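PDB 4R4X: pngf-ii from Elizabethkingia meningoseptica, which removes N-linked glycans from glycoproteins as a peptide:N-glycosidase, probably by hydrolysing the amide bond that joins the sugar to the peptide. Local coordinates for residues A[25-30]-A[119-124]; A[70-75]-A[169-174]. All blocks are in the same frame, centred on the assembly; numbering follows the deposited sequence.

Contact 1 (A[25-30]-A[119-124]); sequences SITNSD and LKVKGG
Val-121 meets strand 25-27 and the turn after it with both methyl branches. CG2 rests 3.7 Å from Thr-27 CG2, the two side chains crossing at a slant, while CG1 lies 3.8 Å from Asn-28 C, against the backbone of the turn. Thr-27 also reaches the loop through its hydroxyl. With OG1 trans to the backbone N (chi1 -169°), it donates to Lys-122 O at 2.6 Å, although the modelled place of OG1 is less certain than that of its neighbours.

Water flanks this direct bond. One molecule accepts from Lys-122 N and donates to Asn-28 O; another donates to Gly-124 O and bonds to Ser-25 OG, 2.7 Å away. The loop runs roughly antiparallel to 25-29 (155°), with CA atoms 5.2 Å apart at Ser-29 and Val-121 and 6.3 Å apart at Ser-25 and Gly-124, and the hydroxyl and the waters make the polar links. Gly-123 and Gly-124 follow extended paths with positive phi, a region readily open to glycine alone, which bring the loop past Ser-25.

Further out, Lys-122 NZ forms a salt bridge with Asp-131, and backbone bonds tie Ser-25 to Ile-6 and Ile-26 to Leu-33. The face bearing Ser-25 and Thr-27 is covered by the 119-124 loop, while Ile-26 packs on Ile-154 and Leu-157: a loop laid across strand 23-27, which pairs antiparallel with 3-12 and 31-36 in the N-terminal domain, whose family belongs to the LolA/LolB clan.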
ATOM      1  N   SER A  25      13.015  16.790 -31.160  1.00 16.35           N
ATOM      2  CA  SER A  25      13.633  15.660 -31.852  1.00 17.21           C
ATOM      3  C   SER A  25      14.966  16.146 -32.382  1.00 17.32           C
ATOM      4  O   SER A  25      15.037  17.236 -32.985  1.00 18.62           O
ATOM      5  CB  SER A  25      12.743  15.166 -32.995  1.00 17.53           C
ATOM      6  OG  SER A  25      13.364  14.149 -33.796  1.00 19.24           O
ATOM      7  N   ILE A  26      16.017  15.367 -32.151  1.00 17.17           N
ATOM      8  CA  ILE A  26      17.311  15.623 -32.762  1.00 17.80           C
ATOM      9  C   ILE A  26      17.668  14.444 -33.636  1.00 17.83           C
ATOM     10  O   ILE A  26      17.661  13.294 -33.177  1.00 17.94           O
ATOM     11  CB  ILE A  26      18.403  15.860 -31.715  1.00 18.65           C
ATOM     12  CG1 ILE A  26      18.027  17.066 -30.855  1.00 20.34           C
ATOM     13  CG2 ILE A  26      19.743  16.081 -32.402  1.00 18.34           C
ATOM     14  CD1 ILE A  26      18.956  17.298 -29.687  1.00 21.66           C
ATOM     15  N   THR A  27      17.977  14.706 -34.902  1.00 17.67           N
ATOM     16  CA  THR A  27      18.064  13.612 -35.842  1.00 17.21           C
ATOM     17  C   THR A  27      19.072  13.834 -36.957  1.00 17.88           C
ATOM     18  O   THR A  27      19.277  14.962 -37.400  1.00 18.22           O
ATOM     19  CB  THR A  27      16.660  13.341 -36.429  1.00 17.34           C
ATOM     20  OG1 THR A  27      16.677  12.112 -37.150  1.00 16.87           O
ATOM     21  CG2 THR A  27      16.207  14.471 -37.346  1.00 18.30           C
ATOM     22  N   ASN A  28      19.710  12.748 -37.369  1.00 17.85           N
ATOM     23  CA  ASN A  28      20.508  12.700 -38.583  1.00 19.00           C
ATOM     24  C   ASN A  28      20.255  11.343 -39.224  1.00 19.61           C
ATOM     25  O   ASN A  28      19.447  10.559 -38.710  1.00 20.07           O
ATOM     26  CB  ASN A  28      22.007  12.971 -38.296  1.00 19.40           C
ATOM     27  CG  ASN A  28      22.605  12.045 -37.236  1.00 19.65           C
ATOM     28  OD1 ASN A  28      23.313  12.467 -36.327  1.00 21.95           O
ATOM     29  ND2 ASN A  28      22.333  10.798 -37.357  1.00 19.30           N
ATOM     30  N   SER A  29      20.938  11.029 -40.321  1.00 20.61           N
ATOM     31  CA  SER A  29      20.652   9.781 -41.034  1.00 22.37           C
ATOM     32  C   SER A  29      21.015   8.506 -40.267  1.00 22.61           C
ATOM     33  O   SER A  29      20.581   7.436 -40.666  1.00 25.29           O
ATOM     34  CB  SER A  29      21.315   9.774 -42.411  1.00 22.41           C
ATOM     35  OG  SER A  29      22.723   9.822 -42.286  1.00 23.59           O
ATOM     36  N   ASP A  30      21.793   8.611 -39.188  1.00 23.06           N
ATOM     37  CA  ASP A  30      22.232   7.432 -38.404  1.00 24.68           C
ATOM     38  C   ASP A  30      21.426   7.170 -37.117  1.00 23.18           C
ATOM     39  O   ASP A  30      21.189   6.021 -36.765  1.00 20.91           O
ATOM     40  CB  ASP A  30      23.701   7.578 -37.989  1.00 28.14           C
ATOM     41  CG  ASP A  30      24.641   7.715 -39.180  1.00 31.58           C
ATOM     42  OD1 ASP A  30      24.597   6.839 -40.064  1.00 34.39           O
ATOM     43  OD2 ASP A  30      25.414   8.693 -39.221  1.00 34.27           O
ATOM     44  N   LEU A 119      14.526  16.341 -46.174  1.00 21.10           N
ATOM     45  CA  LEU A 119      15.830  16.436 -45.529  1.00 22.03           C
ATOM     46  C   LEU A 119      16.573  15.108 -45.416  1.00 23.06           C
ATOM     47  O   LEU A 119      17.647  15.065 -44.814  1.00 24.05           O
ATOM     48  CB  LEU A 119      15.686  17.041 -44.123  1.00 21.95           C
ATOM     49  CG  LEU A 119      15.148  18.458 -44.010  1.00 22.40           C
ATOM     50  CD1 LEU A 119      14.839  18.819 -42.567  1.00 22.42           C
ATOM     51  CD2 LEU A 119      16.111  19.474 -44.603  1.00 23.44           C
ATOM     52  N   LYS A 120      16.023  14.028 -45.966  1.00 23.35           N
ATOM     53  CA  LYS A 120      16.687  12.709 -45.915  1.00 23.85           C
ATOM     54  C   LYS A 120      17.077  12.332 -44.469  1.00 23.23           C
ATOM     55  O   LYS A 120      18.157  11.775 -44.211  1.00 22.13           O
ATOM     56  CB  LYS A 120      17.911  12.654 -46.840  1.00 26.57           C
ATOM     57  CG  LYS A 120      17.603  12.956 -48.305  1.00 30.69           C
ATOM     58  CD  LYS A 120      17.875  14.415 -48.648  1.00 35.34           C
ATOM     59  CE  LYS A 120      17.263  14.823 -49.986  1.00 39.73           C
ATOM     60  NZ  LYS A 120      17.868  14.082 -51.134  1.00 40.09           N
ATOM     61  N   VAL A 121      16.186  12.681 -43.539  1.00 20.87           N
ATOM     62  CA  VAL A 121      16.247  12.232 -42.159  1.00 19.40           C
ATOM     63  C   VAL A 121      14.814  11.931 -41.734  1.00 19.80           C
ATOM     64  O   VAL A 121      13.846  12.370 -42.385  1.00 17.68           O
ATOM     65  CB  VAL A 121      16.858  13.256 -41.196  1.00 18.87           C
ATOM     66  CG1 VAL A 121      18.293  13.614 -41.585  1.00 18.84           C
ATOM     67  CG2 VAL A 121      15.983  14.496 -41.068  1.00 18.77           C
ATOM     68  N   LYS A 122      14.693  11.148 -40.669  1.00 18.58           N
ATOM     69  CA  LYS A 122      13.397  10.771 -40.127  1.00 18.90           C
ATOM     70  C   LYS A 122      13.306  11.262 -38.695  1.00 17.92           C
ATOM     71  O   LYS A 122      14.297  11.664 -38.126  1.00 17.63           O
ATOM     72  CB  LYS A 122      13.217   9.265 -40.201  1.00 19.47           C
ATOM     73  CG  LYS A 122      13.131   8.769 -41.635  1.00 21.22           C
ATOM     74  CD  LYS A 122      12.970   7.265 -41.745  1.00 22.60           C
ATOM     75  CE  LYS A 122      12.840   6.887 -43.220  1.00 25.28           C
ATOM     76  NZ  LYS A 122      12.676   5.425 -43.383  1.00 28.05           N
ATOM     77  N   GLY A 123      12.102  11.262 -38.137  1.00 17.10           N
ATOM     78  CA  GLY A 123      11.895  11.796 -36.811  1.00 17.07           C
ATOM     79  C   GLY A 123      10.447  12.123 -36.570  1.00 17.23           C
ATOM     80  O   GLY A 123       9.586  11.885 -37.424  1.00 16.64           O
ATOM     81  N   GLY A 124      10.190  12.704 -35.406  1.00 17.17           N
ATOM     82  CA  GLY A 124       8.856  13.104 -35.049  1.00 16.53           C
ATOM     83  C   GLY A 124       8.678  13.346 -33.572  1.00 16.48           C
ATOM     84  O   GLY A 124       9.579  13.101 -32.776  1.00 16.80           O
TER
HETATM   85  O   HOH W   1      12.119  11.960 -32.834  1.00 21.39           O
HETATM   86  O   HOH W   2      16.828   9.777 -39.599  1.00 21.59           O

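Contact 2 (A[70-75]-A[169-174]); sequences EIVKTS and TEKDAL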
ATOM      1  N   GLU A  70      20.715   6.191 -11.758  1.00 25.72           N
ATOM      2  CA  GLU A  70      20.252   4.932 -12.360  1.00 24.96           C
ATOM      3  C   GLU A  70      19.464   5.190 -13.629  1.00 21.28           C
ATOM      4  O   GLU A  70      18.556   6.006 -13.629  1.00 18.56           O
ATOM      5  CB  GLU A  70      19.373   4.166 -11.373  1.00 27.02           C
ATOM      6  CG  GLU A  70      19.020   2.730 -11.742  1.00 29.64           C
ATOM      7  CD  GLU A  70      18.252   2.010 -10.616  1.00 33.64           C
ATOM      8  OE1 GLU A  70      17.996   2.615  -9.537  1.00 32.82           O
ATOM      9  OE2 GLU A  70      17.894   0.837 -10.810  1.00 37.54           O
ATOM     10  N   ILE A  71      19.823   4.473 -14.686  1.00 21.51           N
ATOM     11  CA  ILE A  71      19.059   4.454 -15.932  1.00 20.74           C
ATOM     12  C   ILE A  71      18.781   3.008 -16.351  1.00 19.86           C
ATOM     13  O   ILE A  71      19.699   2.182 -16.388  1.00 19.25           O
ATOM     14  CB  ILE A  71      19.866   5.091 -17.083  1.00 21.80           C
ATOM     15  CG1 ILE A  71      20.220   6.558 -16.770  1.00 22.95           C
ATOM     16  CG2 ILE A  71      19.097   5.019 -18.405  1.00 22.07           C
ATOM     17  CD1 ILE A  71      21.264   7.131 -17.722  1.00 22.62           C
ATOM     18  N   VAL A  72      17.530   2.738 -16.709  1.00 18.97           N
ATOM     19  CA  VAL A  72      17.164   1.486 -17.323  1.00 19.93           C
ATOM     20  C   VAL A  72      16.773   1.727 -18.784  1.00 18.96           C
ATOM     21  O   VAL A  72      16.368   2.831 -19.164  1.00 17.15           O
ATOM     22  CB  VAL A  72      16.067   0.727 -16.548  1.00 20.35           C
ATOM     23  CG1 VAL A  72      16.590   0.334 -15.174  1.00 22.37           C
ATOM     24  CG2 VAL A  72      14.776   1.513 -16.401  1.00 21.33           C
ATOM     25  N   LYS A  73      16.937   0.694 -19.598  1.00 18.23           N
ATOM     26  CA  LYS A  73      16.552   0.782 -20.978  1.00 18.87           C
ATOM     27  C   LYS A  73      15.866  -0.505 -21.409  1.00 18.02           C
ATOM     28  O   LYS A  73      16.080  -1.582 -20.842  1.00 16.27           O
ATOM     29  CB  LYS A  73      17.767   1.117 -21.879  1.00 20.84           C
ATOM     30  CG  LYS A  73      18.541  -0.083 -22.390  1.00 23.89           C
ATOM     31  CD  LYS A  73      19.762   0.282 -23.225  1.00 25.24           C
ATOM     32  CE  LYS A  73      19.475   0.204 -24.713  1.00 27.99           C
ATOM     33  NZ  LYS A  73      20.689   0.518 -25.538  1.00 29.34           N
ATOM     34  N   THR A  74      15.032  -0.377 -22.420  1.00 17.17           N
ATOM     35  CA  THR A  74      14.449  -1.527 -23.048  1.00 19.47           C
ATOM     36  C   THR A  74      14.564  -1.274 -24.547  1.00 21.73           C
ATOM     37  O   THR A  74      14.434  -0.117 -25.001  1.00 22.59           O
ATOM     38  CB  THR A  74      13.013  -1.759 -22.514  1.00 20.49           C
ATOM     39  OG1 THR A  74      12.672  -3.142 -22.593  1.00 20.83           O
ATOM     40  CG2 THR A  74      12.004  -0.952 -23.260  1.00 22.45           C
ATOM     41  N   SER A  75      14.812  -2.337 -25.313  1.00 22.04           N
ATOM     42  CA  SER A  75      15.063  -2.228 -26.747  1.00 24.70           C
ATOM     43  C   SER A  75      14.190  -3.183 -27.567  1.00 24.03           C
ATOM     44  O   SER A  75      13.797  -4.229 -27.076  1.00 21.22           O
ATOM     45  CB  SER A  75      16.532  -2.514 -27.016  1.00 26.07           C
ATOM     46  OG  SER A  75      17.323  -1.490 -26.436  1.00 31.21           O
ATOM     47  N   THR A 169      21.254  -0.216 -17.671  1.00 21.27           N
ATOM     48  CA  THR A 169      21.008  -1.658 -17.592  1.00 20.98           C
ATOM     49  C   THR A 169      19.780  -1.973 -18.449  1.00 19.03           C
ATOM     50  O   THR A 169      18.711  -1.397 -18.238  1.00 16.32           O
ATOM     51  CB  THR A 169      20.752  -2.146 -16.156  1.00 22.97           C
ATOM     52  OG1 THR A 169      21.839  -1.767 -15.304  1.00 25.28           O
ATOM     53  CG2 THR A 169      20.596  -3.663 -16.123  1.00 23.83           C
ATOM     54  N   GLU A 170      19.942  -2.888 -19.389  1.00 18.25           N
ATOM     55  CA  GLU A 170      18.867  -3.304 -20.245  1.00 18.90           C
ATOM     56  C   GLU A 170      17.954  -4.259 -19.490  1.00 17.52           C
ATOM     57  O   GLU A 170      18.419  -5.176 -18.794  1.00 16.31           O
ATOM     58  CB  GLU A 170      19.382  -3.963 -21.538  1.00 21.80           C
ATOM     59  CG  GLU A 170      18.235  -4.346 -22.469  1.00 24.56           C
ATOM     60  CD  GLU A 170      18.647  -4.719 -23.895  1.00 29.95           C
ATOM     61  OE1 GLU A 170      19.856  -4.747 -24.199  1.00 33.90           O
ATOM     62  OE2 GLU A 170      17.743  -5.008 -24.714  1.00 30.69           O
ATOM     63  N   LYS A 171      16.659  -4.039 -19.637  1.00 15.95           N
ATOM     64  CA  LYS A 171      15.626  -4.893 -19.045  1.00 15.67           C
ATOM     65  C   LYS A 171      14.604  -5.327 -20.059  1.00 15.48           C
ATOM     66  O   LYS A 171      14.434  -4.686 -21.084  1.00 15.88           O
ATOM     67  CB  LYS A 171      14.844  -4.117 -17.981  1.00 16.00           C
ATOM     68  CG  LYS A 171      15.668  -3.428 -16.917  1.00 16.91           C
ATOM     69  CD  LYS A 171      16.318  -4.404 -15.971  1.00 17.96           C
ATOM     70  CE  LYS A 171      17.028  -3.641 -14.866  1.00 18.82           C
ATOM     71  NZ  LYS A 171      17.741  -4.536 -13.910  1.00 19.61           N
ATOM     72  N   ASP A 172      13.845  -6.362 -19.725  1.00 15.42           N
ATOM     73  CA  ASP A 172      12.660  -6.699 -20.508  1.00 16.57           C
ATOM     74  C   ASP A 172      11.612  -5.603 -20.329  1.00 15.97           C
ATOM     75  O   ASP A 172      11.678  -4.820 -19.374  1.00 15.11           O
ATOM     76  CB  ASP A 172      12.114  -8.066 -20.097  1.00 17.63           C
ATOM     77  CG  ASP A 172      11.481  -8.062 -18.714  1.00 18.52           C
ATOM     78  OD1 ASP A 172      10.324  -7.606 -18.596  1.00 20.02           O
ATOM     79  OD2 ASP A 172      12.129  -8.515 -17.749  1.00 21.16           O
ATOM     80  N   ALA A 173      10.623  -5.563 -21.223  1.00 15.91           N
ATOM     81  CA  ALA A 173       9.661  -4.465 -21.229  1.00 16.03           C
ATOM     82  C   ALA A 173       8.817  -4.399 -19.941  1.00 15.83           C
ATOM     83  O   ALA A 173       8.508  -3.320 -19.461  1.00 15.85           O
ATOM     84  CB  ALA A 173       8.755  -4.547 -22.458  1.00 16.61           C
ATOM     85  N   LEU A 174       8.429  -5.542 -19.404  1.00 15.85           N
ATOM     86  CA  LEU A 174       7.601  -5.549 -18.195  1.00 16.64           C
ATOM     87  C   LEU A 174       8.385  -5.026 -17.008  1.00 14.97           C
ATOM     88  O   LEU A 174       7.866  -4.258 -16.207  1.00 14.03           O
ATOM     89  CB  LEU A 174       7.073  -6.950 -17.883  1.00 18.59           C
ATOM     90  CG  LEU A 174       6.004  -7.456 -18.857  1.00 20.80           C
ATOM     91  CD1 LEU A 174       5.697  -8.920 -18.566  1.00 22.50           C
ATOM     92  CD2 LEU A 174       4.744  -6.611 -18.793  1.00 22.48           C
TER
HETATM   93  O   HOH W   3      20.945   0.959 -14.057  1.00 30.30           O
HETATM   94  O   HOH W   4      15.266  -4.682 -23.866  1.00 22.03           O
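Thr-74 turns OG1 trans to its backbone N (chi1 -152°) and thereby brings the hydroxyl to Lys-171 O, to which it donates at 2.8 Å, from a position tilted out of the carbonyl plane. Lys-171 itself folds back at chi2 (-70°), so that its aliphatic chain slants across Val-72 and CE comes to 4.0 Å from Val-72 CG1. Glu-170 instead runs out straight from the backbone, its CB 4.1 Å from Lys-73 CG and its carboxylate OE2 3.6 Å from Ser-75 CB. The charged ends of Lys-73 and Glu-170 do not meet.

Between two faces, Val-72 and Thr-169 on one and Lys-73 and Glu-170 on the other, runs a short parallel beta pairing of strands 70-76 and 167-170. Thr-169 N donates to Ile-71 O, Lys-73 N to Thr-169 O, and Lys-171 N to Lys-73 O; the last bond, 2.8 Å long, approaches almost straight in line with the carbonyl (177°). Lys-73 thus uses both its N and its O toward the same partner strand, as one residue does in parallel sheet. On its other side strand 70-76 pairs antiparallel with 59-65, so direction reverses on one flank and is kept on the other.

Two waters extend the pairing. One joins Ile-71 O to Thr-169 OG1; the other accepts from Ser-75 N and donates to Glu-170 OE2, 2.6 Å away, and to Lys-171 O, giving that carbonyl a second partner beside Thr-74. Asp-172 is the N-cap of helix 173-182, its side chain capping a backbone N and bonding Thr-175 OG1, and from this helix Met-179 packs on Val-72 and Lys-171.

How the contacts relate
From the N terminus the chain runs through strand 23-27, then through 70-76, before the 119-124 loop returns to cover 25-30 and close contact 1. Only afterwards does strand 167-170 come alongside 70-75 to close contact 2. The two closures therefore cross: each begins or ends within the span of the other. Contact 1 binds an early strand to the loop between strands 109-116 and 134-140, whereas contact 2 joins the strand following 59-65 to the last strand before helix 173-182. Their centres lie about 24 Å apart, without touching, and both tie distant parts of the N-terminal domain into its strand framework.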